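Local coordinates for glutathione S-transferase, N-terminal domain protein (Pseudomonas putida, PDB 4NAX), which binds oxidized glutathione disulfide, one per subunit, and as a member of the glutathione transferase superfamily probably acts as a transferase, at residues A[163-168]-A[207-212]; A[113-118]-A[179-184]; A[7-12]-A[60-65]; A[19-24]-A[72-77]. One frame throughout, in Å; residues are numbered along the deposited sequence. Where two conformers were deposited one is given.

Contact 1: residues A[163-168]-A[207-212]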
# COMPACT_ATOMS: atom_id res chain seq x y z
N VAL A 163 14.07 8.63 -5.64
CA VAL A 163 12.97 8.45 -6.60
C VAL A 163 12.03 9.65 -6.53
O VAL A 163 11.66 10.22 -7.55
CB VAL A 163 12.21 7.13 -6.35
CG1 VAL A 163 11.00 7.04 -7.24
CG2 VAL A 163 13.12 5.92 -6.59
N LEU A 164 11.65 10.04 -5.32
CA LEU A 164 10.80 11.21 -5.15
C LEU A 164 11.44 12.47 -5.70
O LEU A 164 10.79 13.27 -6.38
CB LEU A 164 10.45 11.43 -3.68
CG LEU A 164 9.50 10.46 -3.02
CD1 LEU A 164 9.33 10.86 -1.57
CD2 LEU A 164 8.14 10.44 -3.70
N ASP A 165 12.72 12.65 -5.38
CA ASP A 165 13.42 13.88 -5.73
C ASP A 165 13.52 14.05 -7.24
O ASP A 165 13.29 15.13 -7.78
CB ASP A 165 14.80 13.88 -5.09
CG ASP A 165 15.42 15.24 -5.04
OD1 ASP A 165 14.90 16.11 -4.33
OD2 ASP A 165 16.46 15.43 -5.72
N ARG A 166 13.89 12.97 -7.92
CA ARG A 166 14.01 13.02 -9.37
C ARG A 166 12.65 13.26 -10.00
O ARG A 166 12.52 13.98 -10.99
CB ARG A 166 14.66 11.75 -9.93
CG ARG A 166 16.14 11.64 -9.52
CD ARG A 166 16.84 10.47 -10.20
NE ARG A 166 16.25 9.19 -9.83
CZ ARG A 166 16.52 8.51 -8.72
NH1 ARG A 166 15.91 7.35 -8.48
NH2 ARG A 166 17.41 8.96 -7.85
N HIS A 167 11.62 12.63 -9.44
CA HIS A 167 10.28 12.80 -9.98
C HIS A 167 9.80 14.26 -9.85
O HIS A 167 9.12 14.78 -10.74
CB HIS A 167 9.30 11.86 -9.28
CG HIS A 167 7.90 12.04 -9.74
ND1 HIS A 167 7.48 11.66 -10.99
CD2 HIS A 167 6.84 12.64 -9.15
CE1 HIS A 167 6.21 11.99 -11.14
NE2 HIS A 167 5.80 12.58 -10.03
N LEU A 168 10.10 14.88 -8.72
CA LEU A 168 9.57 16.20 -8.40
C LEU A 168 10.31 17.36 -9.06
O LEU A 168 9.84 18.49 -9.05
CB LEU A 168 9.52 16.39 -6.88
CG LEU A 168 8.44 15.54 -6.20
CD1 LEU A 168 8.68 15.53 -4.70
CD2 LEU A 168 7.04 16.04 -6.52
N PHE A 207 18.24 16.23 -1.08
CA PHE A 207 17.00 16.08 -1.84
C PHE A 207 16.26 17.41 -1.88
O PHE A 207 15.30 17.64 -1.14
CB PHE A 207 16.14 14.96 -1.23
CG PHE A 207 16.89 13.65 -1.11
CD1 PHE A 207 17.24 12.91 -2.24
CD2 PHE A 207 17.27 13.17 0.14
CE1 PHE A 207 17.95 11.74 -2.12
CE2 PHE A 207 17.97 11.98 0.26
CZ PHE A 207 18.31 11.26 -0.87
N LYS A 208 16.75 18.30 -2.74
CA LYS A 208 16.26 19.68 -2.76
C LYS A 208 14.83 19.78 -3.24
O LYS A 208 14.08 20.67 -2.81
CB LYS A 208 17.15 20.56 -3.64
CG LYS A 208 18.60 20.65 -3.17
CD LYS A 208 18.70 21.20 -1.75
CE LYS A 208 20.07 21.79 -1.46
NZ LYS A 208 21.14 20.76 -1.47
N GLU A 209 14.43 18.87 -4.12
CA GLU A 209 13.06 18.91 -4.64
C GLU A 209 12.08 18.41 -3.58
O GLU A 209 11.01 18.98 -3.38
CB GLU A 209 12.92 18.10 -5.93
CG GLU A 209 13.96 18.42 -7.00
CD GLU A 209 13.95 19.87 -7.43
OE1 GLU A 209 15.04 20.40 -7.76
OE2 GLU A 209 12.88 20.49 -7.44
N VAL A 210 12.44 17.33 -2.89
CA VAL A 210 11.62 16.84 -1.78
C VAL A 210 11.49 17.92 -0.71
O VAL A 210 10.41 18.15 -0.18
CB VAL A 210 12.20 15.56 -1.18
CG1 VAL A 210 11.35 15.09 -0.02
CG2 VAL A 210 12.29 14.45 -2.22
N GLN A 211 12.59 18.61 -0.39
CA GLN A 211 12.55 19.69 0.60
C GLN A 211 11.59 20.80 0.18
O GLN A 211 10.80 21.29 0.98
CB GLN A 211 13.94 20.31 0.78
CG GLN A 211 14.94 19.45 1.51
CD GLN A 211 16.33 20.04 1.47
OE1 GLN A 211 17.31 19.32 1.27
NE2 GLN A 211 16.42 21.35 1.62
N ARG A 212 11.67 21.19 -1.09
CA ARG A 212 10.82 22.25 -1.62
C ARG A 212 9.34 21.89 -1.51
O ARG A 212 8.52 22.69 -1.05
CB ARG A 212 11.19 22.54 -3.07
CG ARG A 212 10.22 23.44 -3.81
CD ARG A 212 10.72 23.74 -5.22
NE ARG A 212 10.86 22.51 -6.00
CZ ARG A 212 9.86 21.88 -6.60
NH1 ARG A 212 8.63 22.36 -6.57
NH2 ARG A 212 10.08 20.74 -7.24
O HOH W 1 17.93 17.71 -5.45

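Contact 2: residues A[113-118]-A[179-184]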
# COMPACT_ATOMS: atom_id res chain seq x y z
N TYR A 113 -4.81 7.12 -12.71
CA TYR A 113 -3.93 5.96 -12.55
C TYR A 113 -2.53 6.35 -12.11
O TYR A 113 -1.93 5.69 -11.28
CB TYR A 113 -3.95 5.06 -13.80
CG TYR A 113 -5.35 4.55 -14.07
CD1 TYR A 113 -6.02 3.80 -13.12
CD2 TYR A 113 -6.02 4.85 -15.25
CE1 TYR A 113 -7.32 3.38 -13.30
CE2 TYR A 113 -7.33 4.45 -15.44
CZ TYR A 113 -7.98 3.72 -14.47
OH TYR A 113 -9.30 3.36 -14.67
N GLN A 114 -1.99 7.46 -12.62
CA GLN A 114 -0.68 7.92 -12.15
C GLN A 114 -0.74 8.26 -10.66
O GLN A 114 0.22 7.99 -9.91
CB GLN A 114 -0.19 9.15 -12.91
CG GLN A 114 -0.03 8.96 -14.41
CD GLN A 114 0.87 7.78 -14.76
OE1 GLN A 114 1.99 7.67 -14.26
NE2 GLN A 114 0.37 6.90 -15.61
N THR A 115 -1.86 8.83 -10.21
CA THR A 115 -2.01 9.18 -8.80
C THR A 115 -2.05 7.91 -7.94
O THR A 115 -1.39 7.82 -6.88
CB THR A 115 -3.27 10.03 -8.58
OG1 THR A 115 -3.18 11.21 -9.38
CG2 THR A 115 -3.37 10.43 -7.14
N LEU A 116 -2.82 6.92 -8.38
CA LEU A 116 -2.92 5.66 -7.65
C LEU A 116 -1.57 4.94 -7.60
O LEU A 116 -1.24 4.32 -6.61
CB LEU A 116 -4.02 4.77 -8.23
CG LEU A 116 -5.44 5.31 -8.13
CD1 LEU A 116 -6.43 4.38 -8.81
CD2 LEU A 116 -5.86 5.54 -6.69
N GLN A 117 -0.81 5.01 -8.69
CA GLN A 117 0.54 4.50 -8.72
C GLN A 117 1.39 5.10 -7.60
O GLN A 117 2.03 4.38 -6.83
CB GLN A 117 1.17 4.81 -10.07
CG GLN A 117 2.66 4.62 -10.18
CD GLN A 117 3.11 5.13 -11.53
OE1 GLN A 117 3.09 4.42 -12.53
NE2 GLN A 117 3.40 6.42 -11.58
N TRP A 118 1.41 6.43 -7.49
CA TRP A 118 2.22 7.04 -6.46
C TRP A 118 1.69 6.78 -5.04
O TRP A 118 2.49 6.66 -4.11
CB TRP A 118 2.42 8.52 -6.75
CG TRP A 118 3.34 8.74 -7.93
CD1 TRP A 118 3.01 9.29 -9.15
CD2 TRP A 118 4.73 8.40 -8.02
NE1 TRP A 118 4.11 9.31 -9.97
CE2 TRP A 118 5.18 8.77 -9.30
CE3 TRP A 118 5.64 7.82 -7.14
CZ2 TRP A 118 6.52 8.60 -9.70
CZ3 TRP A 118 6.94 7.66 -7.53
CH2 TRP A 118 7.37 8.04 -8.80
N SER A 179 -2.84 16.10 -4.79
CA SER A 179 -3.68 14.90 -4.73
C SER A 179 -3.44 14.10 -3.47
O SER A 179 -2.55 14.39 -2.66
CB SER A 179 -3.36 13.99 -5.92
OG SER A 179 -2.13 13.29 -5.72
N ILE A 180 -4.25 13.05 -3.33
CA ILE A 180 -4.06 12.08 -2.27
C ILE A 180 -2.67 11.45 -2.25
O ILE A 180 -2.24 10.97 -1.19
CB ILE A 180 -5.15 10.98 -2.27
CG1 ILE A 180 -5.19 10.19 -3.58
CG2 ILE A 180 -6.49 11.60 -1.92
CD1 ILE A 180 -6.21 9.05 -3.56
N ALA A 181 -1.96 11.41 -3.38
CA ALA A 181 -0.58 10.89 -3.34
C ALA A 181 0.32 11.80 -2.50
O ALA A 181 1.19 11.32 -1.76
CB ALA A 181 -0.00 10.73 -4.74
N ASP A 182 0.17 13.12 -2.63
CA ASP A 182 0.95 14.05 -1.81
C ASP A 182 0.59 13.92 -0.34
O ASP A 182 1.47 13.92 0.53
CB ASP A 182 0.74 15.48 -2.27
CG ASP A 182 0.98 15.64 -3.75
OD1 ASP A 182 2.12 15.45 -4.20
OD2 ASP A 182 0.02 15.94 -4.48
N ILE A 183 -0.70 13.82 -0.08
CA ILE A 183 -1.19 13.69 1.29
C ILE A 183 -0.66 12.40 1.94
O ILE A 183 -0.35 12.38 3.14
CB ILE A 183 -2.72 13.79 1.33
CG1 ILE A 183 -3.14 15.21 0.92
CG2 ILE A 183 -3.27 13.44 2.71
CD1 ILE A 183 -4.62 15.37 0.66
N ALA A 184 -0.51 11.34 1.16
CA ALA A 184 0.03 10.10 1.69
C ALA A 184 1.53 10.17 1.97
O ALA A 184 2.01 9.60 2.94
CB ALA A 184 -0.24 8.95 0.72

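Contact 3: residues A[7-12]-A[60-65]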
# COMPACT_ATOMS: atom_id res chain seq x y z
N PHE A 7 -22.39 -1.16 15.05
CA PHE A 7 -20.94 -1.27 15.00
C PHE A 7 -20.40 -1.14 16.42
O PHE A 7 -20.47 -0.06 17.01
CB PHE A 7 -20.39 -0.17 14.10
CG PHE A 7 -20.80 -0.35 12.67
CD1 PHE A 7 -22.03 0.12 12.23
CD2 PHE A 7 -19.97 -1.02 11.78
CE1 PHE A 7 -22.43 -0.09 10.92
CE2 PHE A 7 -20.36 -1.23 10.48
CZ PHE A 7 -21.59 -0.76 10.04
N PRO A 8 -19.83 -2.24 16.97
CA PRO A 8 -19.36 -2.19 18.36
C PRO A 8 -18.31 -1.13 18.67
O PRO A 8 -18.16 -0.72 19.82
CB PRO A 8 -18.80 -3.59 18.59
CG PRO A 8 -19.59 -4.46 17.67
CD PRO A 8 -19.83 -3.62 16.45
N ILE A 9 -17.58 -0.66 17.67
CA ILE A 9 -16.62 0.41 17.92
C ILE A 9 -17.29 1.62 18.60
O ILE A 9 -16.65 2.33 19.39
CB ILE A 9 -15.88 0.79 16.61
CG1 ILE A 9 -14.64 1.63 16.94
CG2 ILE A 9 -16.78 1.49 15.62
CD1 ILE A 9 -13.64 1.73 15.81
N THR A 10 -18.56 1.86 18.28
CA THR A 10 -19.28 3.01 18.80
C THR A 10 -19.62 2.88 20.28
O THR A 10 -19.99 3.86 20.92
CB THR A 10 -20.56 3.32 18.00
OG1 THR A 10 -21.50 2.25 18.17
CG2 THR A 10 -20.24 3.54 16.50
N ARG A 11 -19.50 1.67 20.82
CA ARG A 11 -19.68 1.48 22.26
C ARG A 11 -18.52 2.11 23.02
O ARG A 11 -18.69 2.67 24.10
CB ARG A 11 -19.78 -0.01 22.61
CG ARG A 11 -21.04 -0.67 22.09
CD ARG A 11 -21.02 -2.17 22.31
NE ARG A 11 -21.83 -2.86 21.31
CZ ARG A 11 -21.72 -4.16 21.01
NH1 ARG A 11 -20.81 -4.93 21.59
NH2 ARG A 11 -22.54 -4.68 20.10
N LYS A 12 -17.33 2.02 22.42
CA LYS A 12 -16.13 2.53 23.06
C LYS A 12 -15.87 4.00 22.75
O LYS A 12 -15.37 4.73 23.61
CB LYS A 12 -14.95 1.63 22.71
CG LYS A 12 -13.66 1.97 23.41
CD LYS A 12 -12.66 0.85 23.19
CE LYS A 12 -11.32 1.15 23.83
NZ LYS A 12 -11.38 1.02 25.31
N PRO A 60 -11.39 -5.19 21.64
CA PRO A 60 -12.32 -5.91 20.77
C PRO A 60 -13.21 -4.94 19.99
O PRO A 60 -13.53 -5.20 18.85
CB PRO A 60 -13.13 -6.82 21.73
CG PRO A 60 -12.60 -6.58 23.10
CD PRO A 60 -11.46 -5.61 23.05
N GLU A 61 -13.59 -3.85 20.63
CA GLU A 61 -14.45 -2.86 19.97
C GLU A 61 -13.72 -2.22 18.78
O GLU A 61 -14.27 -2.10 17.71
CB GLU A 61 -14.90 -1.79 20.97
CG GLU A 61 -15.79 -2.32 22.09
CD GLU A 61 -15.03 -2.79 23.33
OE1 GLU A 61 -13.81 -2.99 23.27
OE2 GLU A 61 -15.69 -2.96 24.37
N PHE A 62 -12.46 -1.83 18.97
CA PHE A 62 -11.70 -1.27 17.84
C PHE A 62 -11.49 -2.29 16.71
O PHE A 62 -11.74 -1.97 15.55
CB PHE A 62 -10.34 -0.72 18.29
CG PHE A 62 -9.61 -0.01 17.18
CD1 PHE A 62 -10.02 1.22 16.76
CD2 PHE A 62 -8.54 -0.60 16.53
CE1 PHE A 62 -9.39 1.88 15.73
CE2 PHE A 62 -7.91 0.03 15.49
CZ PHE A 62 -8.33 1.29 15.09
N ILE A 63 -11.06 -3.50 17.08
CA ILE A 63 -10.75 -4.52 16.11
C ILE A 63 -11.99 -4.95 15.33
O ILE A 63 -11.87 -5.37 14.17
CB ILE A 63 -10.03 -5.71 16.79
CG1 ILE A 63 -8.64 -5.25 17.24
CG2 ILE A 63 -9.92 -6.93 15.89
CD1 ILE A 63 -7.91 -6.23 18.12
N SER A 64 -13.17 -4.86 15.95
CA SER A 64 -14.42 -5.23 15.27
C SER A 64 -14.62 -4.45 13.98
O SER A 64 -15.30 -4.92 13.07
CB SER A 64 -15.64 -5.07 16.18
OG SER A 64 -15.97 -3.72 16.45
N LEU A 65 -14.06 -3.25 13.92
CA LEU A 65 -14.07 -2.49 12.68
C LEU A 65 -12.71 -2.57 12.00
O LEU A 65 -12.62 -2.89 10.82
CB LEU A 65 -14.47 -1.06 12.94
CG LEU A 65 -14.65 -0.26 11.66
CD1 LEU A 65 -15.72 0.79 11.80
CD2 LEU A 65 -13.34 0.35 11.22
O HOH W 2 -17.35 -1.90 14.87
O HOH W 3 -12.57 -1.75 25.59

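Contact 4: residues A[19-24]-A[72-77]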
# COMPACT_ATOMS: atom_id res chain seq x y z
N GLU A 19 -24.56 11.71 12.37
CA GLU A 19 -24.72 12.06 10.96
C GLU A 19 -23.39 12.36 10.27
O GLU A 19 -23.36 12.57 9.06
CB GLU A 19 -25.67 13.27 10.84
CG GLU A 19 -25.08 14.65 11.19
CD GLU A 19 -24.90 14.98 12.69
OE1 GLU A 19 -24.52 16.14 12.94
OE2 GLU A 19 -25.10 14.15 13.59
N ARG A 20 -22.30 12.43 11.05
CA ARG A 20 -20.97 12.73 10.52
C ARG A 20 -20.11 11.49 10.42
O ARG A 20 -20.17 10.62 11.27
CB ARG A 20 -20.23 13.73 11.41
CG ARG A 20 -20.93 15.08 11.48
CD ARG A 20 -20.16 16.11 12.28
NE ARG A 20 -20.99 17.29 12.38
CZ ARG A 20 -20.88 18.27 13.26
NH1 ARG A 20 -19.91 18.25 14.16
NH2 ARG A 20 -21.75 19.28 13.23
N LEU A 21 -19.25 11.48 9.40
CA LEU A 21 -18.17 10.49 9.33
C LEU A 21 -17.40 10.47 10.65
O LEU A 21 -17.03 11.52 11.20
CB LEU A 21 -17.26 10.84 8.16
CG LEU A 21 -16.10 9.86 7.92
CD1 LEU A 21 -15.77 9.80 6.44
CD2 LEU A 21 -14.85 10.22 8.71
N GLN A 22 -17.17 9.26 11.14
CA GLN A 22 -16.45 9.00 12.38
C GLN A 22 -15.03 8.57 12.04
O GLN A 22 -14.83 7.65 11.25
CB GLN A 22 -17.14 7.90 13.19
CG GLN A 22 -18.62 8.17 13.47
CD GLN A 22 -18.84 9.27 14.48
OE1 GLN A 22 -18.36 9.18 15.62
NE2 GLN A 22 -19.55 10.31 14.09
N LEU A 23 -14.06 9.26 12.64
CA LEU A 23 -12.65 8.96 12.47
C LEU A 23 -12.07 8.43 13.76
O LEU A 23 -12.23 9.06 14.81
CB LEU A 23 -11.88 10.22 12.07
CG LEU A 23 -10.37 10.10 11.99
CD1 LEU A 23 -9.91 9.12 10.92
CD2 LEU A 23 -9.73 11.47 11.78
N TYR A 24 -11.39 7.29 13.70
CA TYR A 24 -10.76 6.66 14.87
C TYR A 24 -9.27 6.64 14.58
O TYR A 24 -8.81 5.90 13.71
CB TYR A 24 -11.33 5.27 15.11
CG TYR A 24 -12.85 5.24 15.10
CD1 TYR A 24 -13.61 5.54 16.23
CD2 TYR A 24 -13.53 4.94 13.93
CE1 TYR A 24 -15.00 5.52 16.18
CE2 TYR A 24 -14.92 4.90 13.89
CZ TYR A 24 -15.65 5.21 15.00
OH TYR A 24 -17.02 5.16 14.94
N PRO A 72 -5.23 4.62 10.90
CA PRO A 72 -6.60 5.12 11.07
C PRO A 72 -7.67 4.14 10.58
O PRO A 72 -7.41 3.25 9.76
CB PRO A 72 -6.60 6.37 10.21
CG PRO A 72 -5.69 6.01 9.06
CD PRO A 72 -4.58 5.19 9.71
N ALA A 73 -8.89 4.39 11.04
CA ALA A 73 -10.08 3.68 10.57
C ALA A 73 -11.21 4.70 10.57
O ALA A 73 -11.18 5.68 11.32
CB ALA A 73 -10.41 2.49 11.43
N ILE A 74 -12.21 4.46 9.73
CA ILE A 74 -13.39 5.30 9.68
C ILE A 74 -14.67 4.47 9.72
O ILE A 74 -14.69 3.28 9.38
CB ILE A 74 -13.43 6.21 8.44
CG1 ILE A 74 -13.47 5.41 7.13
CG2 ILE A 74 -12.25 7.18 8.46
CD1 ILE A 74 -13.88 6.21 5.91
N LEU A 75 -15.75 5.14 10.11
CA LEU A 75 -17.12 4.62 9.95
C LEU A 75 -17.93 5.78 9.39
O LEU A 75 -18.19 6.76 10.09
CB LEU A 75 -17.67 4.13 11.27
CG LEU A 75 -19.09 3.57 11.23
CD1 LEU A 75 -19.23 2.42 10.24
CD2 LEU A 75 -19.46 3.13 12.64
N ASP A 76 -18.27 5.70 8.11
CA ASP A 76 -19.00 6.78 7.44
C ASP A 76 -20.48 6.40 7.42
O ASP A 76 -20.86 5.46 6.72
CB ASP A 76 -18.53 6.95 6.01
CG ASP A 76 -19.14 8.14 5.31
OD1 ASP A 76 -19.95 8.84 5.95
OD2 ASP A 76 -18.83 8.39 4.13
N PRO A 77 -21.32 7.13 8.18
CA PRO A 77 -22.75 6.80 8.14
C PRO A 77 -23.35 7.00 6.75
O PRO A 77 -24.36 6.34 6.41
CB PRO A 77 -23.38 7.75 9.16
CG PRO A 77 -22.44 8.89 9.27
CD PRO A 77 -21.07 8.33 9.00

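Contact 1: residues A[163-168]-A[207-212]
Asp-165 pushes its carboxylate against the first turn of helix 208-219, making a polar helix-to-helix crossing within the all-helical C-terminal domain. The axes of helices 163-168 and 208-212 run at 78° to each other, and Asp-165, on the side of the first, meets the beginning of the second. Phe-207 holds the N-cap position but offers no polar side-chain atom, and the incoming helix supplies the acceptor instead. Asp-165 OD1 takes a hydrogen bond from Val-210 N at 3.1 Å, arriving nearly along the C-O axis, and a weak, more bent one from Glu-209 N at 2.8 Å. A chi1 of -163° turns the carboxylate away from its own backbone N and toward these amides; the start of the helix dipole would probably favour its negative charge. A water 2.7 Å from Asp-165 OD2 also accepts from Lys-208 N, linking the second oxygen to the same turn. At the other end of the contact the doubled-back Glu-209 receives Arg-212 side-on, NE and NH2 both meeting OE2 in a salt bridge. Arg-212 NH2 adds a weak bond, 2.9 Å long, to Leu-168 O at the guanidinium edge. Beneath this polar rim Leu-164 CB rests on Val-210 CG2 at 3.8 Å, and Leu-168 CB lies 3.9 Å from Glu-209 CB. The apolar side is completed by the surrounding bundle: Leu-164 packs on Phe-121 and Ile-126 of helix 109-137, while Leu-168 reaches Phe-186 and Val-210 reaches Val-189, both on helix 180-193.

Contact 2: residues A[113-118]-A[179-184]
Thr-115 CG2 fits against Ser-179 at the start of helix 180-193, 3.4 Å from OG and a little farther from CB, and this is the tightest point of a buried contact. The same methyl comes within 4.0 Å of Ile-180 CG1. It can do so because CG2 stands anti to the backbone N while OG1 turns back to bond Gln-111 O in its own helix. One turn on, Trp-118 CB and Ala-181 CB meet at 3.8 Å. The helices run nearly parallel, 11° apart in direction, with 8.9 Å between the axes of the two short segments, and no hydrogen bond joins the two. The serine pressed by the threonine methyl is itself locked in a capping box: Ser-179 OG accepts from Ala-181 N at 3.0 Å, and Ser-179 N gives its hydrogen to the anti lone pair of Asp-182 OD2 at 2.9 Å. Ile-183 packing on Tyr-178 adds the apolar pair of a hydrophobic staple, a combination well known at the start of this core helix in glutathione transferases. The fit slackens toward the C-terminal end, where Ala-184 comes no closer than 6.0 Å to helix 113-118 and packs instead on Leu-119 and Gln-122 farther along the same helix. The Trp-118 indole also leads away from the contact, one face lying under Gln-117 NE2. Rather than opening to solvent, this far side of helix 113-118 faces the dimer partner: Trp-118 meets Phe-88 of the second subunit edge-to-face, and Gln-117 OE1 accepts from Phe-88 N of that subunit.

Contact 3: residues A[7-12]-A[60-65]
CG1 of Ile-9 stands opposite its backbone N (chi1 -165°), which carries CD1 to the Phe-62 ring; the two side chains lie side by side, pointing the same way. The tip of the isoleucine, CD1, touches Phe-62 CD1, near the base of the ring, at 3.8 Å, approaching the ring obliquely. The other branch, Ile-9 CG2, turns to Leu-65 CD1 at 4.0 Å, so that one isoleucine bridges two residues of helix 60-65. Cut back to an alanine, the residue would lose both branches, which would probably leave a gap between Phe-62 and Leu-65 and give the phenylalanine ring more freedom to shift. The backbones are close as well, with Ile-9 CA 3.4 Å from Glu-61 O. That carbonyl is gripped within its own helix by Ser-64 OG at 2.7 Å, and the serine oxygen lies against Pro-8 CB. A water then accepts from Ile-9 N and donates to Ser-64 OG, joining the segments where no direct hydrogen bond does. On the outer side Lys-12 crosses Glu-61 at about a right angle, CB against CB at 3.8 Å. Here too a water mediates, accepting from Lys-12 NZ at 3.0 Å and donating to Glu-61 OE1. Underneath, Ile-9 and Phe-62 both pack on Tyr-24 of strand 21-25, and the Phe-62 side chain lies about 6 Å from the bound glutathione disulfide. The chemistry implies that this short, weakly bonded N-terminal turn of helix is held to the thioredoxin-like domain by apolar fit on its inner side, while Lys-12 NZ and Glu-61 OE1, 5.1 Å apart, make no direct salt bridge.

Contact 4: residues A[19-24]-A[72-77]
The Tyr-24 ring lies with its edge along the backbone of strand 73-76, CD2 3.6 Å from Ala-73 O. Leu-75 is the bump at its far end, CB in the ring plane and 3.9 Å from CE2, with CB and CD2 both touching OH. A glycine in place of Tyr-24 would probably leave Leu-75 CB and CD2 without the ring edge they pack on, and take from Phe-62 a surface it shares. On the reverse face, Leu-23 CD1 and Leu-21 CD2 close on Ile-74 CG2 from two directions, at 3.9 and 4.0 Å. Strands 21-24 and 73-76 are the antiparallel central pair of the thioredoxin-like sheet, where Gln-22 with Leu-75 and Tyr-24 with Ala-73 are hydrogen-bonded pairs and Leu-23 with Ile-74 a non-hydrogen-bonded one. The cis proline of this fold, Pro-72, precedes the second strand and touches the bound glutathione disulfide. At the opposite end Leu-21 CD1 lies against Asp-76 CG, whose carboxylate is held by Tyr-96 OH and Lys-100 NZ, and Pro-77 CD presses on Arg-20 O at 3.3 Å. Leu-21 and Ile-74 are further wedged beneath helix 90-101, by Leu-97 and Ile-93.

In the fold
From the N terminus, contact 3 opens first at 7-12 and contact 4 at 19-24; contact 3 closes at 60-65 and contact 4 at 72-77, so their loops cross rather than nest. They touch directly, laying the helices of contact 3 on the sheet of contact 4. The pattern recurs in the helical domain: contact 2 opens at 113-118, contact 1 at 163-168, contact 2 closes at 179-184 and contact 1 at 207-212. Trp-118 joins this second pair by packing on His-167 and Val-163. Each pair thus interlocks one domain, and the two follow in series, the centres of contacts 2 and 4 lying about 22 Å apart.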